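Local coordinates for protein putative Zn-dependent exopeptidase (Bacteroides vulgatus ATCC 8482, PDB 3GUX) that is a putative zinc-dependent exopeptidase of peptidase family M28, probably an aminopeptidase that removes residues from the N-terminus of peptides, at residues 212-217 against 244-249; 227-232 against 264-269. One frame throughout, in Å; residues are numbered along the deposited sequence.

Interaction 1 of 2, residues 212-217 against 244-249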
ATOM      1  N   PHE A 212      13.650  -6.758   1.115  1.00 15.14           N
ATOM      2  CA  PHE A 212      12.389  -7.228   0.578  1.00 13.51           C
ATOM      3  C   PHE A 212      12.687  -8.435  -0.297  1.00 13.95           C
ATOM      4  O   PHE A 212      13.296  -8.331  -1.352  1.00 14.06           O
ATOM      5  CB  PHE A 212      11.689  -6.106  -0.181  1.00 13.14           C
ATOM      6  CG  PHE A 212      11.688  -4.812   0.582  1.00 12.33           C
ATOM      7  CD1 PHE A 212      10.968  -4.704   1.759  1.00 12.26           C
ATOM      8  CD2 PHE A 212      12.447  -3.725   0.142  1.00 12.97           C
ATOM      9  CE1 PHE A 212      10.994  -3.526   2.508  1.00 14.54           C
ATOM     10  CE2 PHE A 212      12.494  -2.550   0.875  1.00 10.66           C
ATOM     11  CZ  PHE A 212      11.761  -2.444   2.052  1.00 13.68           C
ATOM     12  N   TYR A 213      12.319  -9.598   0.213  1.00 13.54           N
ATOM     13  CA  TYR A 213      12.526 -10.851  -0.477  1.00 14.81           C
ATOM     14  C   TYR A 213      11.290 -11.177  -1.305  1.00 15.19           C
ATOM     15  O   TYR A 213      10.234 -10.536  -1.120  1.00 15.54           O
ATOM     16  CB  TYR A 213      12.809 -11.965   0.549  1.00 16.64           C
ATOM     17  CG  TYR A 213      14.247 -12.037   0.996  1.00 17.45           C
ATOM     18  CD1 TYR A 213      14.796 -11.037   1.766  1.00 21.58           C
ATOM     19  CD2 TYR A 213      15.060 -13.116   0.637  1.00 23.54           C
ATOM     20  CE1 TYR A 213      16.105 -11.089   2.164  1.00 21.79           C
ATOM     21  CE2 TYR A 213      16.381 -13.175   1.046  1.00 27.28           C
ATOM     22  CZ  TYR A 213      16.888 -12.143   1.812  1.00 28.66           C
ATOM     23  OH  TYR A 213      18.190 -12.141   2.235  1.00 37.72           O
ATOM     24  N   TYR A 214      11.411 -12.156  -2.215  1.00 14.13           N
ATOM     25  CA  TYR A 214      10.232 -12.638  -2.923  1.00 12.64           C
ATOM     26  C   TYR A 214       9.375 -13.280  -1.851  1.00 14.75           C
ATOM     27  O   TYR A 214       9.768 -14.292  -1.263  1.00 14.94           O
ATOM     28  CB  TYR A 214      10.531 -13.663  -4.011  1.00 15.44           C
ATOM     29  CG  TYR A 214      11.286 -13.179  -5.227  1.00  9.99           C
ATOM     30  CD1 TYR A 214      11.055 -11.924  -5.787  1.00 11.75           C
ATOM     31  CD2 TYR A 214      12.147 -14.035  -5.883  1.00 12.41           C
ATOM     32  CE1 TYR A 214      11.739 -11.513  -6.911  1.00 16.02           C
ATOM     33  CE2 TYR A 214      12.807 -13.646  -7.012  1.00 11.71           C
ATOM     34  CZ  TYR A 214      12.608 -12.388  -7.524  1.00 15.15           C
ATOM     35  OH  TYR A 214      13.278 -12.022  -8.658  1.00 12.18           O
ATOM     36  N   GLU A 215       8.241 -12.646  -1.549  1.00 15.44           N
ATOM     37  CA  GLU A 215       7.320 -13.152  -0.540  1.00 13.85           C
ATOM     38  C   GLU A 215       6.579 -14.347  -1.114  1.00 15.34           C
ATOM     39  O   GLU A 215       6.169 -14.328  -2.300  1.00 13.09           O
ATOM     40  CB  GLU A 215       6.385 -12.032  -0.079  1.00 16.92           C
ATOM     41  CG  GLU A 215       5.439 -12.419   1.059  1.00 13.20           C
ATOM     42  CD  GLU A 215       4.202 -13.158   0.566  1.00 16.12           C
ATOM     43  OE1 GLU A 215       3.675 -12.809  -0.511  1.00 12.88           O
ATOM     44  OE2 GLU A 215       3.745 -14.082   1.256  1.00 17.69           O
ATOM     45  N   GLY A 216       6.422 -15.381  -0.279  1.00 13.72           N
ATOM     46  CA  GLY A 216       5.861 -16.666  -0.712  1.00 14.66           C
ATOM     47  C   GLY A 216       4.557 -16.657  -1.488  1.00 14.23           C
ATOM     48  O   GLY A 216       4.482 -17.255  -2.565  1.00 12.61           O
ATOM     49  N   TYR A 217       3.516 -16.031  -0.935  1.00 12.12           N
ATOM     50  CA  TYR A 217       2.212 -15.982  -1.611  1.00 12.45           C
ATOM     51  C   TYR A 217       2.316 -15.192  -2.926  1.00 13.71           C
ATOM     52  O   TYR A 217       1.854 -15.672  -3.988  1.00 12.40           O
ATOM     53  CB  TYR A 217       1.113 -15.446  -0.693  1.00 11.46           C
ATOM     54  CG  TYR A 217      -0.266 -15.581  -1.277  1.00  9.37           C
ATOM     55  CD1 TYR A 217      -1.028 -16.727  -1.066  1.00  7.49           C
ATOM     56  CD2 TYR A 217      -0.811 -14.563  -2.050  1.00 11.37           C
ATOM     57  CE1 TYR A 217      -2.308 -16.861  -1.644  1.00 12.38           C
ATOM     58  CE2 TYR A 217      -2.064 -14.668  -2.616  1.00 11.24           C
ATOM     59  CZ  TYR A 217      -2.819 -15.802  -2.395  1.00 14.16           C
ATOM     60  OH  TYR A 217      -4.055 -15.862  -2.985  1.00 12.88           O
ATOM     61  N   LYS A 244      16.403 -10.832  -4.777  1.00 12.33           N
ATOM     62  CA  LYS A 244      15.684 -11.747  -5.652  1.00 13.87           C
ATOM     63  C   LYS A 244      15.860 -13.160  -5.153  1.00 14.90           C
ATOM     64  O   LYS A 244      16.518 -13.977  -5.799  1.00 16.09           O
ATOM     65  CB  LYS A 244      16.187 -11.654  -7.080  1.00 13.45           C
ATOM     66  CG  LYS A 244      16.072 -10.309  -7.716  1.00 19.65           C
ATOM     67  CD  LYS A 244      16.526 -10.406  -9.125  1.00 16.77           C
ATOM     68  CE  LYS A 244      16.442  -9.106  -9.829  1.00 14.84           C
ATOM     69  NZ  LYS A 244      17.132  -9.225 -11.148  1.00 17.99           N
ATOM     70  N   GLU A 245      15.290 -13.454  -3.998  1.00 16.13           N
ATOM     71  CA  GLU A 245      15.369 -14.775  -3.385  1.00 17.83           C
ATOM     72  C   GLU A 245      14.059 -15.009  -2.678  1.00 19.92           C
ATOM     73  O   GLU A 245      13.440 -14.054  -2.205  1.00 20.74           O
ATOM     74  CB  GLU A 245      16.527 -14.868  -2.381  1.00 18.47           C
ATOM     75  CG  GLU A 245      17.936 -14.628  -2.996  1.00 22.60           C
ATOM     76  CD  GLU A 245      19.084 -14.692  -1.989  1.00 25.03           C
ATOM     77  OE1 GLU A 245      18.865 -15.131  -0.838  1.00 32.38           O
ATOM     78  OE2 GLU A 245      20.211 -14.288  -2.360  1.00 39.06           O
ATOM     79  N   ASP A 246      13.632 -16.267  -2.603  1.00 20.87           N
ATOM     80  CA  ASP A 246      12.400 -16.613  -1.906  1.00 21.70           C
ATOM     81  C   ASP A 246      12.606 -16.336  -0.429  1.00 23.18           C
ATOM     82  O   ASP A 246      13.563 -16.805   0.156  1.00 25.14           O
ATOM     83  CB  ASP A 246      12.029 -18.089  -2.108  1.00 23.22           C
ATOM     84  CG  ASP A 246      11.688 -18.431  -3.568  1.00 25.84           C
ATOM     85  OD1 ASP A 246      11.268 -17.529  -4.323  1.00 28.13           O
ATOM     86  OD2 ASP A 246      11.829 -19.612  -3.963  1.00 37.00           O
ATOM     87  N   GLY A 247      11.728 -15.539   0.160  1.00 23.54           N
ATOM     88  CA  GLY A 247      11.811 -15.220   1.566  1.00 26.06           C
ATOM     89  C   GLY A 247      10.780 -16.067   2.281  1.00 28.28           C
ATOM     90  O   GLY A 247      10.667 -17.272   2.022  1.00 30.76           O
ATOM     91  N   GLY A 248      10.032 -15.445   3.174  1.00 29.39           N
ATOM     92  CA  GLY A 248       8.983 -16.135   3.911  1.00 31.41           C
ATOM     93  C   GLY A 248       7.634 -15.915   3.260  1.00 33.13           C
ATOM     94  O   GLY A 248       7.491 -15.080   2.360  1.00 35.02           O
ATOM     95  N   GLU A 249       6.650 -16.693   3.707  1.00 34.89           N
ATOM     96  CA  GLU A 249       5.275 -16.553   3.256  1.00 34.09           C
ATOM     97  C   GLU A 249       4.524 -15.915   4.406  1.00 34.26           C
ATOM     98  O   GLU A 249       4.575 -16.394   5.534  1.00 35.82           O
ATOM     99  CB  GLU A 249       4.670 -17.884   2.859  1.00 33.28           C
ATOM    100  CG  GLU A 249       3.198 -17.730   2.530  1.00 36.59           C
ATOM    101  CD  GLU A 249       2.662 -18.808   1.654  1.00 27.98           C
ATOM    102  OE1 GLU A 249       3.282 -19.082   0.600  1.00 44.96           O
ATOM    103  OE2 GLU A 249       1.591 -19.341   1.994  1.00 39.60           O
TER
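Lys244 meets the ring of Tyr214 with its backbone and the root of its side chain. Lys244 CA lies over one face of the Tyr214 ring, 4.0 Å from the centroid and 25° off the normal, a CH-pi contact, while Lys244 CB comes to 3.3 Å from Tyr214 OH. The chain turns a corner at Glu245, whose carbonyl O accepts from Tyr214 N at 2.8 Å. Its side chain runs alongside that of Tyr213, pointing the same way, with the carboxylate nearly perpendicular to the ring; CB and OE1 both border CE2. Asp246 pairs with Tyr214 in a parallel beta bridge, its OD1 near the plane of the Tyr214 ring, at the edge. Two short pieces of the M28 chain, strand 212-214 with the turn that follows it and the loop between strand 242-244 and helix 253-260, are thus joined at the surface by main-chain bonding. Gly247 N supplies the second bond of this bridge, nearly straight, 2.7 Å to Tyr214 O, and its CA packs against Tyr213 CB. Gly248 O then accepts from Gly216 N at 2.9 Å, the donor standing above the carbonyl plane. At Glu249, CA lies 3.5 Å from OE2 of Glu215, a buried carboxylate bent back at chi2 (-82°) to cap Tyr217 N; Ser218 N, Thr250 N and His254 NE2 also bond to its two oxygens.

Interaction 2 of 2, residues 227-232 against 264-269; sequences KKIWKK and PCVDII
Ile229 and Val266 reach toward each other tip to tip from helix 227-232 and strand 265-269, the Ile229 CD1 methyl standing 4.1 Å from Val266 CB. CD1 sits at the end of an extended arm: CG1 lies beside the backbone N, and chi2 of 163° carries the methyl onward to the valine, where it borders both branches. The other branch of Ile229, CG2, serves a different partner, touching CD1 of Ile268 at 4.1 Å. Trp230 starts from the flank of the helix, yet its six-membered ring extends to the strand, sliding past Val266 and Ile268 in the opposite direction. Trp230 CZ3 meets Val266 CG1 at 4.0 Å, and Trp230 CH2 lies 4.1 Å from Ile268 CG1. The indole's rotation is probably steadied from outside the two segments, for NE1 donates to Phe212 O and the rings of Tyr214 and Phe242 pack against it. Chi1 of -92° departs from the usual staggered value, perhaps in answer to these several partners. The contact is buried and its side-chain touches are apolar, as befits a helix laid on a sheet in an alpha/beta fold of the phosphorylase/hydrolase-like kind; the axes pass 10.4 Å apart at 42°. Strand 265-269 is the outermost of the mixed sheet on this side, hydrogen-bonded to parallel strand 198-203, whose Ile200 touches Ile229 and Ile268, while Thr305 and Val309 of helix 296-311 adjoin Ile229.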
ATOM      1  N   LYS A 227       8.618 -10.176 -10.093  1.00  9.79           N
ATOM      2  CA  LYS A 227       9.918 -10.187 -10.754  1.00  8.62           C
ATOM      3  C   LYS A 227      10.184  -8.865 -11.481  1.00 10.52           C
ATOM      4  O   LYS A 227      11.339  -8.419 -11.557  1.00 10.39           O
ATOM      5  CB  LYS A 227      10.023 -11.397 -11.718  1.00  2.67           C
ATOM      6  N   LYS A 228       9.112  -8.260 -12.008  1.00 12.45           N
ATOM      7  CA  LYS A 228       9.173  -6.979 -12.715  1.00 13.03           C
ATOM      8  C   LYS A 228       9.620  -5.863 -11.790  1.00 14.33           C
ATOM      9  O   LYS A 228      10.466  -5.039 -12.136  1.00 10.49           O
ATOM     10  CB  LYS A 228       7.787  -6.650 -13.271  1.00 14.43           C
ATOM     11  CG  LYS A 228       7.704  -5.419 -14.155  1.00 19.51           C
ATOM     12  CD  LYS A 228       6.270  -4.918 -14.312  1.00 26.78           C
ATOM     13  CE  LYS A 228       5.348  -5.943 -14.936  1.00 32.98           C
ATOM     14  NZ  LYS A 228       4.005  -5.363 -15.186  1.00 35.76           N
ATOM     15  N   ILE A 229       8.996  -5.820 -10.619  1.00 13.20           N
ATOM     16  CA  ILE A 229       9.274  -4.843  -9.598  1.00 12.45           C
ATOM     17  C   ILE A 229      10.719  -4.996  -9.079  1.00 13.31           C
ATOM     18  O   ILE A 229      11.454  -4.011  -8.958  1.00  8.82           O
ATOM     19  CB  ILE A 229       8.220  -4.961  -8.440  1.00 12.35           C
ATOM     20  CG1 ILE A 229       6.824  -4.542  -8.946  1.00 12.67           C
ATOM     21  CG2 ILE A 229       8.643  -4.136  -7.242  1.00 10.96           C
ATOM     22  CD1 ILE A 229       5.594  -4.992  -8.030  1.00  8.86           C
ATOM     23  N   TRP A 230      11.139  -6.232  -8.818  1.00 13.05           N
ATOM     24  CA  TRP A 230      12.498  -6.476  -8.328  1.00 12.88           C
ATOM     25  C   TRP A 230      13.525  -6.148  -9.410  1.00 12.15           C
ATOM     26  O   TRP A 230      14.599  -5.652  -9.095  1.00 11.87           O
ATOM     27  CB  TRP A 230      12.673  -7.907  -7.823  1.00 12.64           C
ATOM     28  CG  TRP A 230      12.409  -8.122  -6.352  1.00 12.83           C
ATOM     29  CD1 TRP A 230      13.283  -8.652  -5.439  1.00 12.80           C
ATOM     30  CD2 TRP A 230      11.202  -7.833  -5.616  1.00 16.08           C
ATOM     31  NE1 TRP A 230      12.698  -8.731  -4.207  1.00 11.78           N
ATOM     32  CE2 TRP A 230      11.426  -8.229  -4.284  1.00 10.47           C
ATOM     33  CE3 TRP A 230       9.965  -7.268  -5.954  1.00 11.71           C
ATOM     34  CZ2 TRP A 230      10.467  -8.059  -3.282  1.00  8.04           C
ATOM     35  CZ3 TRP A 230       9.010  -7.125  -4.966  1.00 16.49           C
ATOM     36  CH2 TRP A 230       9.265  -7.525  -3.651  1.00 13.49           C
ATOM     37  N   LYS A 231      13.164  -6.402 -10.673  1.00 11.66           N
ATOM     38  CA  LYS A 231      13.968  -6.042 -11.840  1.00 11.27           C
ATOM     39  C   LYS A 231      14.234  -4.557 -11.873  1.00 11.43           C
ATOM     40  O   LYS A 231      15.370  -4.129 -12.023  1.00  9.43           O
ATOM     41  CB  LYS A 231      13.263  -6.451 -13.164  1.00 12.26           C
ATOM     42  CG  LYS A 231      14.043  -6.215 -14.446  1.00 13.68           C
ATOM     43  CD  LYS A 231      13.226  -6.638 -15.711  1.00 11.52           C
ATOM     44  CE  LYS A 231      13.947  -6.171 -17.003  1.00 14.49           C
ATOM     45  NZ  LYS A 231      13.065  -6.254 -18.182  1.00 21.59           N
ATOM     46  N   LYS A 232      13.180  -3.766 -11.709  1.00 15.12           N
ATOM     47  CA  LYS A 232      13.315  -2.311 -11.767  1.00 12.66           C
ATOM     48  C   LYS A 232      14.176  -1.778 -10.641  1.00  9.30           C
ATOM     49  O   LYS A 232      14.996  -0.890 -10.853  1.00 10.54           O
ATOM     50  CB  LYS A 232      11.945  -1.633 -11.751  1.00 13.54           C
ATOM     51  CG  LYS A 232      11.999  -0.085 -11.882  1.00 14.52           C
ATOM     52  CD  LYS A 232      12.563   0.414 -13.182  1.00 13.90           C
ATOM     53  CE  LYS A 232      11.654   0.179 -14.367  1.00 15.25           C
ATOM     54  NZ  LYS A 232      12.289   0.824 -15.563  1.00 11.86           N
ATOM     55  N   PRO A 264      -3.847 -10.242  -9.094  1.00 12.19           N
ATOM     56  CA  PRO A 264      -2.584 -10.666  -8.482  1.00 13.90           C
ATOM     57  C   PRO A 264      -1.984  -9.476  -7.709  1.00 13.30           C
ATOM     58  O   PRO A 264      -2.021  -8.345  -8.183  1.00 13.08           O
ATOM     59  CB  PRO A 264      -1.707 -11.011  -9.666  1.00 14.26           C
ATOM     60  CG  PRO A 264      -2.309 -10.244 -10.805  1.00 19.24           C
ATOM     61  CD  PRO A 264      -3.775 -10.340 -10.562  1.00 15.53           C
ATOM     62  N   CYS A 265      -1.468  -9.734  -6.528  1.00 13.02           N
ATOM     63  CA  CYS A 265      -1.022  -8.662  -5.695  1.00 11.63           C
ATOM     64  C   CYS A 265       0.279  -9.017  -5.021  1.00 11.40           C
ATOM     65  O   CYS A 265       0.371 -10.049  -4.347  1.00  9.37           O
ATOM     66  CB  CYS A 265      -2.092  -8.379  -4.659  1.00 14.76           C
ATOM     67  SG  CYS A 265      -1.800  -6.893  -3.776  1.00 16.97           S
ATOM     68  N   VAL A 266       1.262  -8.129  -5.175  1.00 10.83           N
ATOM     69  CA  VAL A 266       2.612  -8.332  -4.673  1.00 10.08           C
ATOM     70  C   VAL A 266       2.803  -7.654  -3.334  1.00 10.49           C
ATOM     71  O   VAL A 266       2.570  -6.456  -3.213  1.00 14.54           O
ATOM     72  CB  VAL A 266       3.683  -7.776  -5.697  1.00  8.24           C
ATOM     73  CG1 VAL A 266       5.074  -8.016  -5.211  1.00  4.80           C
ATOM     74  CG2 VAL A 266       3.525  -8.421  -7.089  1.00 10.15           C
ATOM     75  N   ASP A 267       3.257  -8.403  -2.337  1.00  9.16           N
ATOM     76  CA  ASP A 267       3.589  -7.828  -1.046  1.00 12.26           C
ATOM     77  C   ASP A 267       5.089  -7.451  -0.991  1.00 12.80           C
ATOM     78  O   ASP A 267       5.954  -8.326  -1.171  1.00 12.10           O
ATOM     79  CB  ASP A 267       3.224  -8.823   0.064  1.00 14.30           C
ATOM     80  CG  ASP A 267       3.188  -8.196   1.451  1.00 13.30           C
ATOM     81  OD1 ASP A 267       3.357  -6.946   1.603  1.00 15.47           O
ATOM     82  OD2 ASP A 267       2.980  -8.967   2.412  1.00 16.05           O
ATOM     83  N   ILE A 268       5.386  -6.153  -0.804  1.00 12.50           N
ATOM     84  CA  ILE A 268       6.742  -5.644  -0.584  1.00 11.39           C
ATOM     85  C   ILE A 268       6.785  -5.485   0.931  1.00 12.74           C
ATOM     86  O   ILE A 268       6.180  -4.546   1.449  1.00  9.20           O
ATOM     87  CB  ILE A 268       7.031  -4.288  -1.298  1.00 14.00           C
ATOM     88  CG1 ILE A 268       6.739  -4.407  -2.813  1.00 13.36           C
ATOM     89  CG2 ILE A 268       8.456  -3.813  -0.985  1.00 10.60           C
ATOM     90  CD1 ILE A 268       6.985  -3.071  -3.620  1.00 12.89           C
ATOM     91  N   ILE A 269       7.469  -6.415   1.606  1.00 12.79           N
ATOM     92  CA  ILE A 269       7.468  -6.542   3.059  1.00 10.26           C
ATOM     93  C   ILE A 269       8.864  -6.911   3.564  1.00 13.77           C
ATOM     94  O   ILE A 269       9.524  -7.768   3.003  1.00 13.35           O
ATOM     95  CB  ILE A 269       6.399  -7.576   3.539  1.00 10.92           C
ATOM     96  CG1 ILE A 269       6.319  -7.660   5.084  1.00 17.17           C
ATOM     97  CG2 ILE A 269       6.620  -8.956   2.869  1.00  6.44           C
ATOM     98  CD1 ILE A 269       5.067  -8.424   5.630  1.00 12.56           C
TER

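Overall arrangement
Interaction 1 lies at the surface, about 17 Å between its centre and that of the chain, and relies chiefly on backbone hydrogen bonds; interaction 2 is buried and made of apolar side-chain packing, built from branched side chains and an indole. The two thus differ in chemistry as they differ in depth. They hold different elements, yet their segments alternate along the sequence, and the centres of interactions 1 and 2 are about 10 Å apart. Trp230 is common to both: beyond its part in interaction 2, its CZ2 packs 3.3 Å from Tyr213 O, so one residue serves both the helix-sheet core and the peripheral strand.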